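Local coordinates for DUF3256 domain-containing protein (Porphyromonas gingivalis W83, PDB 2P3P), which is of unknown function but probably binds a metal ion and belongs to the DUF3256 family, with a membrane-spanning helix predicted for the natural protein, at residues R14-M19 against N66-Q71; S105-Y110 against R121-P126. All blocks are in the same frame, centred on the assembly; numbering follows the deposited sequence. Where two conformers were deposited one is given.

Interaction 1. Residues R14-M19 against N66-Q71; sequences RCFLAM and NFIRIQ
A helix-on-sheet contact brings F16 of helix 11-18 against I68 and I70 of strand 67-72 in the seven-stranded antiparallel sheet. F16 and I68 mark the nearest approach of the two backbones, with F16 CA 8.7 Å from I68 CA. That spacing leaves the link to side chains, and no hydrogen bond joins the two segments. F16 has its CG anti to the backbone N (chi1 -172°), which extends the ring away from the helix and toward the strand. I68 CD1 meets one face of this ring. The methyl carbon lies 3.7 Å from the centroid of the F16 ring and 22° off the ring normal, the geometry of a CH-pi contact. Its position is not central: I68 CD1 is displaced toward the CG side of the ring, and the shortest separation is 3.5 Å, from I68 CD1 to F16 CG. I70, two residues farther along the strand and with its side chain on the same side, makes a looser second contact, I70 CD1 standing 4.3 Å from F16 CE1 in an oblique approach. The two isoleucines thus offer their CD1 methyls to different parts of one ring. The modest 127 Å² buried, summed over both segments, agrees with a contact carried by one aromatic side chain, and all three residues are buried. Beyond the two segments, F16 also touches C36 of helix 29-39, L63 of strand 58-64 and M80 of strand 77-84. Backbone hydrogen bonds tie I68 to M80 and R69 to L62, so strand 67-72 is held between its two antiparallel neighbours while helix 11-18 packs on the face that carries I68 and I70.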
ATOM      1  N   ARG A  14     -17.255   3.651   9.616  0.50  8.45           N
ATOM      2  CA  ARG A  14     -18.304   4.372   8.885  0.50  8.77           C
ATOM      3  C   ARG A  14     -18.043   4.389   7.388  0.50  8.28           C
ATOM      4  O   ARG A  14     -18.913   4.071   6.587  0.50  7.42           O
ATOM      5  CB  ARG A  14     -18.409   5.809   9.379  0.50  8.46           C
ATOM      6  CG  ARG A  14     -18.714   5.924  10.867  0.50  9.41           C
ATOM      7  CD  ARG A  14     -19.539   7.163  11.161  0.50  9.32           C
ATOM      8  NE  ARG A  14     -18.783   8.403  10.984  0.50 11.30           N
ATOM      9  CZ  ARG A  14     -17.897   8.890  11.857  0.50 12.45           C
ATOM     10  NH1 ARG A  14     -17.615   8.234  12.986  0.50 13.01           N
ATOM     11  NH2 ARG A  14     -17.271  10.037  11.588  0.50 12.97           N
ATOM     12  N   CYS A  15     -16.828   4.761   7.013  1.00  9.13           N
ATOM     13  CA  CYS A  15     -16.450   4.867   5.586  1.00  8.35           C
ATOM     14  C   CYS A  15     -16.486   3.522   4.888  1.00  9.17           C
ATOM     15  O   CYS A  15     -16.977   3.414   3.753  1.00  7.99           O
ATOM     16  CB  CYS A  15     -15.066   5.517   5.466  1.00  8.38           C
ATOM     17  SG  CYS A  15     -15.008   7.202   6.018  1.00 10.68           S
ATOM     18  N   PHE A  16     -15.974   2.499   5.568  1.00  8.54           N
ATOM     19  CA  PHE A  16     -15.987   1.136   5.046  1.00  8.94           C
ATOM     20  C   PHE A  16     -17.395   0.628   4.784  1.00  7.73           C
ATOM     21  O   PHE A  16     -17.685  -0.015   3.747  1.00  9.28           O
ATOM     22  CB  PHE A  16     -15.309   0.188   6.029  1.00  8.30           C
ATOM     23  CG  PHE A  16     -15.105  -1.179   5.493  1.00  9.00           C
ATOM     24  CD1 PHE A  16     -14.314  -1.384   4.394  1.00  8.14           C
ATOM     25  CD2 PHE A  16     -15.646  -2.292   6.144  1.00  8.04           C
ATOM     26  CE1 PHE A  16     -14.074  -2.659   3.907  1.00  8.60           C
ATOM     27  CE2 PHE A  16     -15.395  -3.569   5.667  1.00  5.96           C
ATOM     28  CZ  PHE A  16     -14.627  -3.748   4.539  1.00  9.30           C
ATOM     29  N   LEU A  17     -18.302   0.887   5.718  1.00  8.28           N
ATOM     30  CA  LEU A  17     -19.663   0.420   5.576  1.00  9.03           C
ATOM     31  C   LEU A  17     -20.350   1.131   4.376  1.00  9.66           C
ATOM     32  O   LEU A  17     -21.132   0.513   3.652  1.00  9.18           O
ATOM     33  CB  LEU A  17     -20.445   0.701   6.847  1.00  9.75           C
ATOM     34  CG  LEU A  17     -20.167  -0.166   8.071  1.00 10.11           C
ATOM     35  CD1 LEU A  17     -20.845   0.434   9.290  1.00  9.97           C
ATOM     36  CD2 LEU A  17     -20.681  -1.593   7.847  1.00 12.64           C
ATOM     37  N   ALA A  18     -20.068   2.418   4.202  1.00  9.96           N
ATOM     38  CA  ALA A  18     -20.673   3.224   3.109  1.00 10.13           C
ATOM     39  C   ALA A  18     -19.871   3.292   1.801  1.00 10.56           C
ATOM     40  O   ALA A  18     -20.232   4.021   0.866  1.00 10.97           O
ATOM     41  CB  ALA A  18     -20.959   4.631   3.617  1.00 11.74           C
HETATM   42  N   MSE A  19     -18.784   2.540   1.702  1.00 10.52           N
HETATM   43  CA  MSE A  19     -17.979   2.512   0.473  1.00 10.07           C
HETATM   44  C   MSE A  19     -18.835   1.899  -0.654  1.00  9.22           C
HETATM   45  O   MSE A  19     -19.434   0.855  -0.460  1.00  8.75           O
HETATM   46  CB  MSE A  19     -16.730   1.667   0.720  1.00 10.48           C
HETATM   47  CG  MSE A  19     -15.749   1.564  -0.440  1.00 10.95           C
HETATM   48 SE   MSE A  19     -14.263   0.414   0.075  0.80 13.16          SE
HETATM   49  CE  MSE A  19     -15.305  -1.210   0.278  1.00 12.28           C
ATOM     50  N   ASN A  66      -8.722   1.286  13.487  1.00  8.31           N
ATOM     51  CA  ASN A  66      -7.755   2.148  12.818  1.00  8.66           C
ATOM     52  C   ASN A  66      -7.140   1.660  11.525  1.00  9.13           C
ATOM     53  O   ASN A  66      -6.399   2.411  10.898  1.00  9.05           O
ATOM     54  CB  ASN A  66      -6.661   2.545  13.798  1.00  9.62           C
ATOM     55  CG  ASN A  66      -7.219   3.352  14.954  1.00 11.62           C
ATOM     56  OD1 ASN A  66      -6.995   3.019  16.112  1.00 19.55           O
ATOM     57  ND2 ASN A  66      -7.972   4.405  14.637  1.00 12.27           N
ATOM     58  N   PHE A  67      -7.461   0.451  11.101  1.00  7.68           N
ATOM     59  CA  PHE A  67      -7.014  -0.011   9.776  1.00  8.21           C
ATOM     60  C   PHE A  67      -7.813  -1.263   9.358  1.00  8.51           C
ATOM     61  O   PHE A  67      -8.293  -2.033  10.217  1.00  6.98           O
ATOM     62  CB  PHE A  67      -5.516  -0.349   9.822  1.00  8.62           C
ATOM     63  CG  PHE A  67      -5.190  -1.534  10.720  1.00  8.63           C
ATOM     64  CD1 PHE A  67      -5.199  -2.827  10.204  1.00 10.91           C
ATOM     65  CD2 PHE A  67      -4.854  -1.356  12.049  1.00  9.12           C
ATOM     66  CE1 PHE A  67      -4.937  -3.907  11.000  1.00 12.19           C
ATOM     67  CE2 PHE A  67      -4.584  -2.498  12.874  1.00 10.04           C
ATOM     68  CZ  PHE A  67      -4.625  -3.728  12.337  1.00  9.19           C
ATOM     69  N   ILE A  68      -7.951  -1.454   8.049  1.00  8.65           N
ATOM     70  CA  ILE A  68      -8.527  -2.652   7.468  1.00  7.85           C
ATOM     71  C   ILE A  68      -7.505  -3.205   6.455  1.00  8.17           C
ATOM     72  O   ILE A  68      -7.006  -2.463   5.602  1.00  7.72           O
ATOM     73  CB  ILE A  68      -9.868  -2.323   6.765  1.00  8.16           C
ATOM     74  CG1 ILE A  68     -10.909  -1.932   7.839  1.00  7.04           C
ATOM     75  CG2 ILE A  68     -10.300  -3.466   5.837  1.00  9.58           C
ATOM     76  CD1 ILE A  68     -12.125  -1.333   7.303  1.00  6.99           C
ATOM     77  N   ARG A  69      -7.222  -4.507   6.557  1.00  7.15           N
ATOM     78  CA  ARG A  69      -6.284  -5.166   5.654  1.00  8.46           C
ATOM     79  C   ARG A  69      -7.011  -6.344   5.065  1.00  8.48           C
ATOM     80  O   ARG A  69      -7.512  -7.217   5.807  1.00  9.95           O
ATOM     81  CB  ARG A  69      -5.005  -5.597   6.390  1.00  7.78           C
ATOM     82  CG  ARG A  69      -3.909  -6.189   5.449  1.00  8.97           C
ATOM     83  CD  ARG A  69      -2.697  -6.725   6.217  1.00 10.49           C
ATOM     84  NE  ARG A  69      -1.951  -5.789   7.061  1.00 10.96           N
ATOM     85  CZ  ARG A  69      -1.031  -4.930   6.645  1.00 13.15           C
ATOM     86  NH1 ARG A  69      -0.760  -4.731   5.345  1.00 11.85           N
ATOM     87  NH2 ARG A  69      -0.425  -4.182   7.546  1.00 14.17           N
ATOM     88  N   ILE A  70      -7.124  -6.321   3.749  1.00  9.12           N
ATOM     89  CA  ILE A  70      -7.808  -7.335   2.984  1.00  8.77           C
ATOM     90  C   ILE A  70      -6.830  -8.096   2.052  1.00  8.14           C
ATOM     91  O   ILE A  70      -6.009  -7.483   1.356  1.00  8.00           O
ATOM     92  CB  ILE A  70      -8.898  -6.658   2.156  1.00  9.12           C
ATOM     93  CG1 ILE A  70      -9.738  -5.721   3.043  1.00  9.63           C
ATOM     94  CG2 ILE A  70      -9.780  -7.658   1.544  1.00 11.61           C
ATOM     95  CD1 ILE A  70     -10.808  -4.997   2.290  1.00 10.37           C
ATOM     96  N   GLN A  71      -6.906  -9.421   2.040  1.00  6.90           N
ATOM     97  CA  GLN A  71      -6.175 -10.209   1.085  1.00  8.42           C
ATOM     98  C   GLN A  71      -7.159 -10.797   0.093  1.00  8.62           C
ATOM     99  O   GLN A  71      -8.175 -11.369   0.492  1.00  9.39           O
ATOM    100  CB  GLN A  71      -5.410 -11.358   1.748  1.00  9.05           C
ATOM    101  CG  GLN A  71      -4.460 -10.875   2.894  1.00 10.51           C
ATOM    102  CD  GLN A  71      -3.323  -9.934   2.451  1.00 14.12           C
ATOM    103  OE1 GLN A  71      -2.831  -9.126   3.261  1.00 11.92           O
ATOM    104  NE2 GLN A  71      -2.915 -10.020   1.193  1.00  9.24           N
TER

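Interaction 2. Residues S105-Y110 against R121-P126; sequences SRIDFY and RFWQQP
F109 and F122 form an offset stack at the tightly packed end of the contact between strand 104-111 and the irregular segment 121-126. Their ring centroids are 4.6 Å apart and the planes differ by 28°, so the overlap is partial and inclined. F122 CB also sits over the F109 face, 3.7 Å from the ring centroid and 17° off its normal. With CG anti to the carbonyl carbon, F122 places its ring beside that contact, bringing F122 CD2 to 3.6 Å from F109 CG. Next along the strand, I107 CD1 stands 3.6 Å from the centroid of the five-membered ring of W123, only 8° off the normal, a nearly central CH-pi contact. The indole is further fixed at its edge: W123 NE1 donates to Q125 OE1 at 3.0 Å, with the acceptor almost in the ring plane. Toward S105 direct packing gives way to water, which donates to S105 O at 2.8 Å and accepts from Q125 NE2 at 2.9 Å. Exposed Q125 therefore ties the indole to a solvent bridge on the looser side. Beyond the two segments, F122 touches F85, W123 meets Y195 edge-to-face and packs on L166 and I168 of strand 165-170, and strand 104-111 pairs with strand 90-98; segment 121-126 thus lies between the two antiparallel sheets.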
ATOM      1  N   SER A 105       3.016  -1.741  -5.363  1.00  6.76           N
ATOM      2  CA  SER A 105       1.926  -1.074  -4.699  1.00  7.00           C
ATOM      3  C   SER A 105       1.430   0.137  -5.499  1.00  5.88           C
ATOM      4  O   SER A 105       2.212   0.800  -6.166  1.00  6.30           O
ATOM      5  CB  SER A 105       2.390  -0.591  -3.316  1.00  6.06           C
ATOM      6  OG  SER A 105       2.729  -1.682  -2.467  1.00  7.15           O
ATOM      7  N   ARG A 106       0.134   0.448  -5.315  1.00  6.90           N
ATOM      8  CA  ARG A 106      -0.471   1.713  -5.730  1.00  8.27           C
ATOM      9  C   ARG A 106      -1.009   2.347  -4.457  1.00  7.34           C
ATOM     10  O   ARG A 106      -1.544   1.642  -3.608  1.00  9.48           O
ATOM     11  CB  ARG A 106      -1.625   1.476  -6.700  1.00  9.27           C
ATOM     12  CG  ARG A 106      -1.219   0.801  -7.995  1.00 12.31           C
ATOM     13  CD  ARG A 106      -2.403   0.601  -9.010  1.00 13.75           C
ATOM     14  NE  ARG A 106      -3.533  -0.010  -8.331  1.00 12.88           N
ATOM     15  CZ  ARG A 106      -4.485   0.700  -7.731  1.00 13.47           C
ATOM     16  NH1 ARG A 106      -4.420   2.027  -7.784  1.00  9.61           N
ATOM     17  NH2 ARG A 106      -5.446   0.094  -7.029  1.00 13.31           N
ATOM     18  N   ILE A 107      -0.806   3.631  -4.293  1.00  7.50           N
ATOM     19  CA  ILE A 107      -1.417   4.387  -3.197  1.00  7.21           C
ATOM     20  C   ILE A 107      -2.506   5.288  -3.825  1.00  7.23           C
ATOM     21  O   ILE A 107      -2.229   6.100  -4.744  1.00  7.32           O
ATOM     22  CB  ILE A 107      -0.404   5.259  -2.436  1.00  7.55           C
ATOM     23  CG1 ILE A 107       0.820   4.474  -1.997  1.00  7.88           C
ATOM     24  CG2 ILE A 107      -1.068   5.871  -1.187  1.00  7.60           C
ATOM     25  CD1 ILE A 107       1.852   5.344  -1.326  1.00  7.48           C
ATOM     26  N   ASP A 108      -3.745   5.101  -3.349  1.00  7.07           N
ATOM     27  CA  ASP A 108      -4.887   5.904  -3.735  1.00  7.15           C
ATOM     28  C   ASP A 108      -5.326   6.744  -2.520  1.00  7.43           C
ATOM     29  O   ASP A 108      -5.168   6.344  -1.370  1.00  7.77           O
ATOM     30  CB  ASP A 108      -6.036   4.988  -4.229  1.00  7.06           C
ATOM     31  CG  ASP A 108      -5.692   4.249  -5.490  1.00  8.22           C
ATOM     32  OD1 ASP A 108      -5.165   4.911  -6.415  1.00 11.84           O
ATOM     33  OD2 ASP A 108      -5.940   3.024  -5.566  1.00 13.34           O
ATOM     34  N   PHE A 109      -5.837   7.937  -2.798  1.00  7.44           N
ATOM     35  CA  PHE A 109      -6.473   8.799  -1.788  1.00  7.47           C
ATOM     36  C   PHE A 109      -7.885   9.127  -2.160  1.00  8.42           C
ATOM     37  O   PHE A 109      -8.192   9.316  -3.348  1.00  6.61           O
ATOM     38  CB  PHE A 109      -5.690  10.071  -1.571  1.00  8.57           C
ATOM     39  CG  PHE A 109      -4.376   9.848  -0.905  1.00  6.53           C
ATOM     40  CD1 PHE A 109      -4.219  10.045   0.457  1.00  9.39           C
ATOM     41  CD2 PHE A 109      -3.279   9.438  -1.667  1.00 10.92           C
ATOM     42  CE1 PHE A 109      -2.985   9.849   1.035  1.00 11.15           C
ATOM     43  CE2 PHE A 109      -2.036   9.246  -1.090  1.00  8.59           C
ATOM     44  CZ  PHE A 109      -1.890   9.445   0.231  1.00  7.77           C
ATOM     45  N   TYR A 110      -8.763   9.152  -1.145  1.00  8.70           N
ATOM     46  CA  TYR A 110     -10.169   9.534  -1.313  1.00  8.76           C
ATOM     47  C   TYR A 110     -10.587  10.505  -0.239  1.00  8.73           C
ATOM     48  O   TYR A 110     -10.014  10.525   0.875  1.00  9.24           O
ATOM     49  CB  TYR A 110     -11.115   8.344  -1.204  1.00  8.21           C
ATOM     50  CG  TYR A 110     -10.910   7.241  -2.168  1.00  7.56           C
ATOM     51  CD1 TYR A 110     -11.709   7.105  -3.290  1.00  8.98           C
ATOM     52  CD2 TYR A 110      -9.950   6.298  -1.926  1.00  9.72           C
ATOM     53  CE1 TYR A 110     -11.508   6.032  -4.176  1.00  9.25           C
ATOM     54  CE2 TYR A 110      -9.761   5.258  -2.744  1.00 10.99           C
ATOM     55  CZ  TYR A 110     -10.528   5.101  -3.854  1.00  9.66           C
ATOM     56  OH  TYR A 110     -10.211   3.989  -4.615  1.00  8.90           O
ATOM     57  N   ARG A 121      -0.673  15.068  -4.904  1.00 11.91           N
ATOM     58  CA  ARG A 121      -0.772  16.097  -3.904  1.00 12.05           C
ATOM     59  C   ARG A 121      -0.214  15.619  -2.550  1.00 12.14           C
ATOM     60  O   ARG A 121       0.351  16.404  -1.773  1.00 13.01           O
ATOM     61  CB  ARG A 121      -2.238  16.462  -3.743  1.00 12.22           C
ATOM     62  CG  ARG A 121      -2.423  17.775  -3.098  1.00 13.85           C
ATOM     63  CD  ARG A 121      -3.735  17.830  -2.345  1.00 18.76           C
ATOM     64  NE  ARG A 121      -3.610  18.859  -1.327  1.00 21.28           N
ATOM     65  CZ  ARG A 121      -4.574  19.671  -0.933  1.00 20.93           C
ATOM     66  NH1 ARG A 121      -5.780  19.611  -1.475  1.00 22.50           N
ATOM     67  NH2 ARG A 121      -4.304  20.559   0.000  1.00 20.71           N
ATOM     68  N   PHE A 122      -0.409  14.332  -2.275  1.00 11.03           N
ATOM     69  CA  PHE A 122      -0.078  13.729  -0.999  1.00 11.20           C
ATOM     70  C   PHE A 122       1.156  12.847  -1.006  1.00 10.83           C
ATOM     71  O   PHE A 122       1.720  12.513   0.052  1.00 12.41           O
ATOM     72  CB  PHE A 122      -1.269  12.849  -0.577  1.00 10.92           C
ATOM     73  CG  PHE A 122      -2.565  13.556  -0.602  1.00 10.82           C
ATOM     74  CD1 PHE A 122      -2.860  14.482   0.354  1.00 11.64           C
ATOM     75  CD2 PHE A 122      -3.490  13.311  -1.600  1.00 13.02           C
ATOM     76  CE1 PHE A 122      -4.100  15.150   0.365  1.00 11.42           C
ATOM     77  CE2 PHE A 122      -4.709  13.959  -1.599  1.00 11.82           C
ATOM     78  CZ  PHE A 122      -5.008  14.880  -0.616  1.00 12.03           C
ATOM     79  N   TRP A 123       1.548  12.398  -2.179  1.00 10.36           N
ATOM     80  CA  TRP A 123       2.589  11.399  -2.293  1.00 10.21           C
ATOM     81  C   TRP A 123       3.329  11.529  -3.621  1.00 10.18           C
ATOM     82  O   TRP A 123       2.707  11.621  -4.684  1.00 10.69           O
ATOM     83  CB  TRP A 123       1.964  10.007  -2.195  1.00 10.08           C
ATOM     84  CG  TRP A 123       2.861   8.885  -2.667  1.00  7.96           C
ATOM     85  CD1 TRP A 123       2.775   8.204  -3.840  1.00  7.54           C
ATOM     86  CD2 TRP A 123       3.964   8.337  -1.959  1.00  8.10           C
ATOM     87  NE1 TRP A 123       3.795   7.260  -3.924  1.00  9.01           N
ATOM     88  CE2 TRP A 123       4.536   7.323  -2.781  1.00  8.43           C
ATOM     89  CE3 TRP A 123       4.550   8.614  -0.719  1.00  9.13           C
ATOM     90  CZ2 TRP A 123       5.638   6.573  -2.384  1.00  7.17           C
ATOM     91  CZ3 TRP A 123       5.615   7.850  -0.315  1.00  8.98           C
ATOM     92  CH2 TRP A 123       6.158   6.847  -1.151  1.00  9.70           C
ATOM     93  N   GLN A 124       4.652  11.574  -3.554  1.00  9.04           N
ATOM     94  CA  GLN A 124       5.497  11.544  -4.741  1.00 10.10           C
ATOM     95  C   GLN A 124       6.284  10.231  -4.747  1.00  8.96           C
ATOM     96  O   GLN A 124       7.135  10.021  -3.893  1.00  8.79           O
ATOM     97  CB  GLN A 124       6.493  12.723  -4.766  1.00  9.99           C
ATOM     98  CG  GLN A 124       7.434  12.742  -5.929  1.00  9.95           C
ATOM     99  CD  GLN A 124       8.363  13.991  -5.965  1.00 12.45           C
ATOM    100  OE1 GLN A 124       8.095  15.028  -5.305  1.00 12.06           O
ATOM    101  NE2 GLN A 124       9.418  13.912  -6.772  1.00 15.92           N
ATOM    102  N   GLN A 125       6.072   9.397  -5.749  1.00  9.25           N
ATOM    103  CA  GLN A 125       6.777   8.108  -5.817  1.00  9.59           C
ATOM    104  C   GLN A 125       8.299   8.359  -5.922  1.00  8.90           C
ATOM    105  O   GLN A 125       8.736   9.147  -6.744  1.00 10.03           O
ATOM    106  CB  GLN A 125       6.316   7.308  -7.048  1.00  8.97           C
ATOM    107  CG  GLN A 125       6.838   5.890  -7.162  1.00  8.84           C
ATOM    108  CD  GLN A 125       6.097   4.887  -6.277  1.00  5.91           C
ATOM    109  OE1 GLN A 125       5.505   5.264  -5.295  1.00  8.89           O
ATOM    110  NE2 GLN A 125       6.175   3.608  -6.609  1.00  2.17           N
ATOM    111  N   PRO A 126       9.096   7.728  -5.056  1.00  9.82           N
ATOM    112  CA  PRO A 126      10.541   7.906  -5.222  1.00 10.57           C
ATOM    113  C   PRO A 126      11.056   7.316  -6.527  1.00 10.68           C
ATOM    114  O   PRO A 126      10.373   6.469  -7.111  1.00 12.18           O
ATOM    115  CB  PRO A 126      11.143   7.166  -4.028  1.00 10.75           C
ATOM    116  CG  PRO A 126      10.107   6.269  -3.508  1.00  9.37           C
ATOM    117  CD  PRO A 126       8.754   6.835  -3.929  1.00  9.91           C
TER
HETATM  118  O   HOH W   1       4.860   1.365  -5.296  1.00 12.54           O

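From the N terminus, helix 11-18 is followed by helix 29-39 and the first strands of the seven-stranded sheet before strand 67-72 closes interaction 1, a loop with 46 intervening residues. Strands 77-84 and 90-98 come next. Interaction 2 then opens on strand 104-111 and closes after a short excursion of 10 residues that includes strand 116-117. The loops follow in series, neither enclosing nor crossing the other. Their centres lie 18 Å apart and they do not touch, yet both involve the same sheet: interaction 1 attaches the N-terminal helix, whereas interaction 2 attaches the segment leading toward the four-stranded sheet.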